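Local coordinates for MarR Like Protein, TVG0766549 (Thermoplasma volcanium, PDB 3LFK), which is of unknown function, once reported as a mechanosensitive channel, but structurally resembles MarR-like winged helix-turn-helix transcriptional regulators and so may bind DNA, at residues M7-K15 with V23-M34. Sequence-based numbering, arbitrary orientation.
Sequences MAESKVLVK and VIKGKLENNYDM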
ATOM      1  N   MET A   7      -7.331   4.523  16.650  1.00 33.18           N
ATOM      2  CA  MET A   7      -6.928   4.364  15.259  1.00 32.70           C
ATOM      3  C   MET A   7      -5.777   5.259  14.882  1.00 29.78           C
ATOM      4  O   MET A   7      -5.591   6.326  15.456  1.00 29.48           O
ATOM      5  CB  MET A   7      -8.081   4.685  14.334  1.00 29.33           C
ATOM      6  CG  MET A   7      -9.422   4.299  14.898  1.00 45.44           C
ATOM      7  SD  MET A   7     -10.471   3.601  13.666  1.00 33.78           S
ATOM      8  CE  MET A   7     -11.173   4.920  12.983  1.00 19.66           C
ATOM      9  N   ALA A   8      -5.003   4.826  13.895  1.00 26.82           N
ATOM     10  CA  ALA A   8      -3.891   5.643  13.428  1.00 26.66           C
ATOM     11  C   ALA A   8      -4.513   6.767  12.611  1.00 23.16           C
ATOM     12  O   ALA A   8      -5.664   6.672  12.161  1.00 22.22           O
ATOM     13  CB  ALA A   8      -2.946   4.812  12.559  1.00 26.21           C
ATOM     14  N   GLU A   9      -3.763   7.841  12.418  1.00 21.11           N
ATOM     15  CA  GLU A   9      -4.266   8.981  11.669  1.00 22.83           C
ATOM     16  C   GLU A   9      -4.356   8.716  10.167  1.00 20.15           C
ATOM     17  O   GLU A   9      -3.526   7.985   9.608  1.00 20.53           O
ATOM     18  CB  GLU A   9      -3.356  10.195  11.930  1.00 27.24           C
ATOM     19  CG  GLU A   9      -3.833  11.476  11.268  1.00 38.07           C
ATOM     20  CD  GLU A   9      -2.989  12.699  11.637  1.00 56.28           C
ATOM     21  OE1 GLU A   9      -1.762  12.698  11.372  1.00 55.76           O
ATOM     22  OE2 GLU A   9      -3.563  13.668  12.189  1.00 58.91           O
ATOM     23  N   SER A  10      -5.369   9.275   9.509  1.00 19.74           N
ATOM     24  CA  SER A  10      -5.503   9.125   8.068  1.00 16.98           C
ATOM     25  C   SER A  10      -4.332   9.779   7.356  1.00 18.05           C
ATOM     26  O   SER A  10      -3.831  10.810   7.814  1.00 20.74           O
ATOM     27  CB  SER A  10      -6.776   9.803   7.576  1.00 19.16           C
ATOM     28  OG  SER A  10      -6.845   9.812   6.183  1.00 20.53           O
ATOM     29  N   LYS A  11      -3.875   9.178   6.261  1.00 18.61           N
ATOM     30  CA  LYS A  11      -2.813   9.791   5.473  1.00 15.83           C
ATOM     31  C   LYS A  11      -3.415  10.378   4.213  1.00 18.90           C
ATOM     32  O   LYS A  11      -2.696  10.903   3.353  1.00 22.23           O
ATOM     33  CB  LYS A  11      -1.738   8.777   5.070  1.00 16.53           C
ATOM     34  CG  LYS A  11      -0.983   8.195   6.248  1.00 16.26           C
ATOM     35  CD  LYS A  11       0.226   7.396   5.743  1.00 17.66           C
ATOM     36  CE  LYS A  11       0.958   6.773   6.929  1.00 19.32           C
ATOM     37  NZ  LYS A  11       1.375   7.809   7.942  1.00 20.58           N
ATOM     38  N   VAL A  12      -4.740  10.299   4.078  1.00 18.75           N
ATOM     39  CA  VAL A  12      -5.365  10.837   2.888  1.00 20.21           C
ATOM     40  C   VAL A  12      -5.903  12.250   3.193  1.00 21.94           C
ATOM     41  O   VAL A  12      -6.896  12.417   3.915  1.00 26.60           O
ATOM     42  CB  VAL A  12      -6.505   9.932   2.393  1.00 21.69           C
ATOM     43  CG1 VAL A  12      -7.185  10.571   1.191  1.00 20.70           C
ATOM     44  CG2 VAL A  12      -5.948   8.563   1.996  1.00 20.39           C
ATOM     45  N   LEU A  13      -5.226  13.256   2.649  1.00 24.74           N
ATOM     46  CA  LEU A  13      -5.593  14.659   2.853  1.00 26.83           C
ATOM     47  C   LEU A  13      -6.684  15.057   1.885  1.00 24.36           C
ATOM     48  O   LEU A  13      -7.667  15.704   2.268  1.00 28.42           O
ATOM     49  CB  LEU A  13      -4.373  15.549   2.641  1.00 28.53           C
ATOM     50  CG  LEU A  13      -3.391  15.546   3.813  1.00 31.97           C
ATOM     51  CD1 LEU A  13      -2.084  16.226   3.412  1.00 30.93           C
ATOM     52  CD2 LEU A  13      -4.031  16.247   5.005  1.00 39.89           C
ATOM     53  N   VAL A  14      -6.497  14.675   0.636  1.00 22.23           N
ATOM     54  CA  VAL A  14      -7.468  14.937  -0.415  1.00 27.05           C
ATOM     55  C   VAL A  14      -7.525  13.706  -1.307  1.00 27.10           C
ATOM     56  O   VAL A  14      -6.510  13.272  -1.857  1.00 24.20           O
ATOM     57  CB  VAL A  14      -7.067  16.141  -1.302  1.00 29.27           C
ATOM     58  CG1 VAL A  14      -8.199  16.448  -2.285  1.00 32.79           C
ATOM     59  CG2 VAL A  14      -6.766  17.356  -0.446  1.00 28.88           C
ATOM     60  N   LYS A  15      -8.715  13.130  -1.441  1.00 27.72           N
ATOM     61  CA  LYS A  15      -8.862  11.961  -2.300  1.00 33.27           C
ATOM     62  C   LYS A  15      -8.733  12.435  -3.744  1.00 33.57           C
ATOM     63  O   LYS A  15      -9.036  13.590  -4.057  1.00 34.93           O
ATOM     64  CB  LYS A  15     -10.231  11.303  -2.072  1.00 30.83           C
ATOM     65  CG  LYS A  15     -10.483  10.880  -0.626  1.00 35.09           C
ATOM     66  CD  LYS A  15     -11.877  10.289  -0.431  1.00 39.22           C
ATOM     67  CE  LYS A  15     -11.972   8.921  -1.055  1.00 44.49           C
ATOM     68  NZ  LYS A  15     -13.254   8.258  -0.708  1.00 45.94           N
ATOM     69  N   VAL A  23      -3.685  13.917  -2.475  1.00 26.60           N
ATOM     70  CA  VAL A  23      -2.639  14.531  -1.679  1.00 22.90           C
ATOM     71  C   VAL A  23      -2.545  13.615  -0.476  1.00 19.37           C
ATOM     72  O   VAL A  23      -3.542  13.378   0.214  1.00 21.29           O
ATOM     73  CB  VAL A  23      -3.009  15.948  -1.243  1.00 24.18           C
ATOM     74  CG1 VAL A  23      -1.891  16.528  -0.378  1.00 32.03           C
ATOM     75  CG2 VAL A  23      -3.212  16.806  -2.470  1.00 29.67           C
ATOM     76  N   ILE A  24      -1.337  13.099  -0.257  1.00 20.80           N
ATOM     77  CA  ILE A  24      -1.042  12.143   0.810  1.00 19.60           C
ATOM     78  C   ILE A  24      -0.118  12.805   1.836  1.00 19.69           C
ATOM     79  O   ILE A  24       0.812  13.526   1.456  1.00 20.85           O
ATOM     80  CB  ILE A  24      -0.314  10.921   0.205  1.00 19.16           C
ATOM     81  CG1 ILE A  24      -1.090  10.379  -1.014  1.00 17.60           C
ATOM     82  CG2 ILE A  24      -0.147   9.814   1.295  1.00 18.39           C
ATOM     83  CD1 ILE A  24      -2.503   9.882  -0.679  1.00 20.02           C
ATOM     84  N   LYS A  25      -0.373  12.566   3.120  1.00 18.34           N
ATOM     85  CA  LYS A  25       0.454  13.103   4.189  1.00 16.69           C
ATOM     86  C   LYS A  25       1.779  12.356   4.151  1.00 20.66           C
ATOM     87  O   LYS A  25       1.817  11.137   3.946  1.00 22.33           O
ATOM     88  CB  LYS A  25      -0.184  12.883   5.559  1.00 21.93           C
ATOM     89  CG  LYS A  25      -1.415  13.714   5.845  1.00 34.37           C
ATOM     90  CD  LYS A  25      -1.670  13.728   7.356  1.00 44.07           C
ATOM     91  CE  LYS A  25      -2.926  14.509   7.726  1.00 57.67           C
ATOM     92  NZ  LYS A  25      -4.164  13.863   7.201  1.00 60.89           N
ATOM     93  N   GLY A  26       2.866  13.079   4.379  1.00 18.90           N
ATOM     94  CA  GLY A  26       4.168  12.433   4.294  1.00 18.99           C
ATOM     95  C   GLY A  26       4.700  12.539   2.873  1.00 19.83           C
ATOM     96  O   GLY A  26       4.054  13.108   1.980  1.00 21.87           O
ATOM     97  N   LYS A  27       5.879  11.958   2.658  1.00 19.60           N
ATOM     98  CA  LYS A  27       6.569  12.015   1.370  1.00 21.42           C
ATOM     99  C   LYS A  27       6.976  10.645   0.877  1.00 21.54           C
ATOM    100  O   LYS A  27       7.351   9.787   1.683  1.00 18.87           O
ATOM    101  CB  LYS A  27       7.853  12.849   1.511  1.00 25.23           C
ATOM    102  CG  LYS A  27       7.616  14.292   1.968  1.00 34.05           C
ATOM    103  CD  LYS A  27       8.933  15.007   2.282  1.00 41.37           C
ATOM    104  CE  LYS A  27       8.684  16.459   2.691  1.00 49.67           C
ATOM    105  NZ  LYS A  27       9.910  17.145   3.198  1.00 57.42           N
ATOM    106  N   LEU A  28       6.924  10.457  -0.434  1.00 19.14           N
ATOM    107  CA  LEU A  28       7.336   9.197  -1.059  1.00 19.74           C
ATOM    108  C   LEU A  28       8.748   8.772  -0.628  1.00 19.41           C
ATOM    109  O   LEU A  28       9.010   7.579  -0.433  1.00 21.21           O
ATOM    110  CB  LEU A  28       7.304   9.349  -2.580  1.00 20.14           C
ATOM    111  CG  LEU A  28       7.824   8.198  -3.424  1.00 24.47           C
ATOM    112  CD1 LEU A  28       7.031   6.921  -3.135  1.00 22.00           C
ATOM    113  CD2 LEU A  28       7.693   8.587  -4.900  1.00 26.44           C
ATOM    114  N   GLU A  29       9.654   9.736  -0.478  1.00 20.87           N
ATOM    115  CA  GLU A  29      11.015   9.399  -0.083  1.00 24.50           C
ATOM    116  C   GLU A  29      11.082   8.636   1.243  1.00 26.09           C
ATOM    117  O   GLU A  29      12.022   7.872   1.467  1.00 27.39           O
ATOM    118  CB  GLU A  29      11.883  10.659  -0.006  1.00 26.08           C
ATOM    119  CG  GLU A  29      11.099  11.914   0.282  1.00 43.92           C
ATOM    120  CD  GLU A  29      10.699  12.636  -0.999  1.00 50.97           C
ATOM    121  OE1 GLU A  29      11.540  13.403  -1.522  1.00 53.27           O
ATOM    122  OE2 GLU A  29       9.563  12.430  -1.490  1.00 29.16           O
ATOM    123  N   ASN A  30      10.101   8.820   2.119  1.00 18.44           N
ATOM    124  CA  ASN A  30      10.121   8.092   3.402  1.00 16.96           C
ATOM    125  C   ASN A  30       8.893   7.176   3.478  1.00 18.22           C
ATOM    126  O   ASN A  30       8.381   6.898   4.572  1.00 19.75           O
ATOM    127  CB  ASN A  30      10.121   9.066   4.595  1.00 18.26           C
ATOM    128  CG  ASN A  30      10.585   8.404   5.887  1.00 24.67           C
ATOM    129  OD1 ASN A  30      11.303   7.390   5.859  1.00 25.21           O
ATOM    130  ND2 ASN A  30      10.191   8.973   7.017  1.00 25.73           N
ATOM    131  N   ASN A  31       8.442   6.709   2.312  1.00 17.40           N
ATOM    132  CA  ASN A  31       7.298   5.808   2.220  1.00 15.44           C
ATOM    133  C   ASN A  31       6.068   6.339   2.943  1.00 17.73           C
ATOM    134  O   ASN A  31       5.309   5.567   3.517  1.00 17.01           O
ATOM    135  CB  ASN A  31       7.662   4.426   2.796  1.00 16.71           C
ATOM    136  CG  ASN A  31       8.579   3.626   1.873  1.00 22.11           C
ATOM    137  OD1 ASN A  31       8.492   3.736   0.651  1.00 25.46           O
ATOM    138  ND2 ASN A  31       9.432   2.793   2.465  1.00 25.79           N
ATOM    139  N   TYR A  32       5.879   7.656   2.900  1.00 16.06           N
ATOM    140  CA  TYR A  32       4.731   8.312   3.539  1.00 16.70           C
ATOM    141  C   TYR A  32       4.623   7.945   5.001  1.00 16.46           C
ATOM    142  O   TYR A  32       3.530   7.792   5.520  1.00 17.52           O
ATOM    143  CB  TYR A  32       3.431   7.943   2.796  1.00 16.31           C
ATOM    144  CG  TYR A  32       3.505   8.151   1.293  1.00 17.40           C
ATOM    145  CD1 TYR A  32       3.825   7.089   0.437  1.00 17.79           C
ATOM    146  CD2 TYR A  32       3.276   9.408   0.725  1.00 19.95           C
ATOM    147  CE1 TYR A  32       3.911   7.270  -0.933  1.00 19.89           C
ATOM    148  CE2 TYR A  32       3.355   9.601  -0.670  1.00 19.96           C
ATOM    149  CZ  TYR A  32       3.670   8.520  -1.480  1.00 22.98           C
ATOM    150  OH  TYR A  32       3.719   8.645  -2.856  1.00 26.34           O
ATOM    151  N   ASP A  33       5.771   7.794   5.646  1.00 16.87           N
ATOM    152  CA  ASP A  33       5.865   7.461   7.063  1.00 19.26           C
ATOM    153  C   ASP A  33       5.385   6.075   7.464  1.00 18.37           C
ATOM    154  O   ASP A  33       5.216   5.787   8.649  1.00 23.54           O
ATOM    155  CB  ASP A  33       5.166   8.534   7.904  1.00 18.61           C
ATOM    156  CG  ASP A  33       5.751   9.898   7.672  1.00 26.65           C
ATOM    157  OD1 ASP A  33       6.960  10.052   7.941  1.00 33.87           O
ATOM    158  OD2 ASP A  33       5.015  10.790   7.217  1.00 29.27           O
ATOM    159  N   MET A  34       5.163   5.204   6.496  1.00 16.17           N
ATOM    160  CA  MET A  34       4.771   3.843   6.810  1.00 16.48           C
ATOM    161  C   MET A  34       6.003   3.068   7.231  1.00 17.12           C
ATOM    162  O   MET A  34       7.124   3.367   6.797  1.00 21.75           O
ATOM    163  CB  MET A  34       4.170   3.152   5.580  1.00 17.26           C
ATOM    164  CG  MET A  34       2.774   3.691   5.190  1.00 16.53           C
ATOM    165  SD  MET A  34       2.084   2.716   3.849  1.00 19.07           S
ATOM    166  CE  MET A  34       2.945   3.453   2.424  1.00 20.46           C
TER
HETATM  167  O   HOH W   1       2.177  10.267   6.816  1.00 23.68           O
HETATM  168  O   HOH W   2       2.545   6.373  10.057  1.00 41.14           O
HETATM  169  O   HOH W   3      -6.980  13.940   6.857  1.00 44.02           O
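Val-23 O takes two backbone donors of the facing strand: Leu-13 N at 3.0 Å, tilted from the carbonyl plane, and Val-14 N at 3.3 Å, in that plane on a lone pair. Val-23 N returns a bond to Val-14 O, and two residues further along the second strand, Lys-25 N reaches Lys-11 O at 2.9 Å. With Leu-13 and Val-14 both facing Val-23, this is a classic beta bulge in the small hairpin of strands 12-14 and 23-24, separate from the three-stranded sheet of the winged helix-turn-helix fold. The isopropyl groups of Val-14 and Val-23 pack together on one face; Val-12 and Ile-24 occupy the other. Lys-25 crosses Leu-13 at about a right angle, its CG tight against Leu-13 CG (3.4 Å). A bend at chi4 (65°) brings Lys-25 NZ above the carbonyl plane of Ser-10, 3.1 Å from Ser-10 O. Lys-11 reaches across to the far end of 23-34, its CE 4.0 Å from Met-34 CG. Its ammonium, also in a cation-pi contact with Tyr-76, gives hydrogen bonds to two waters, one of which passes a bond on to Asp-33 O.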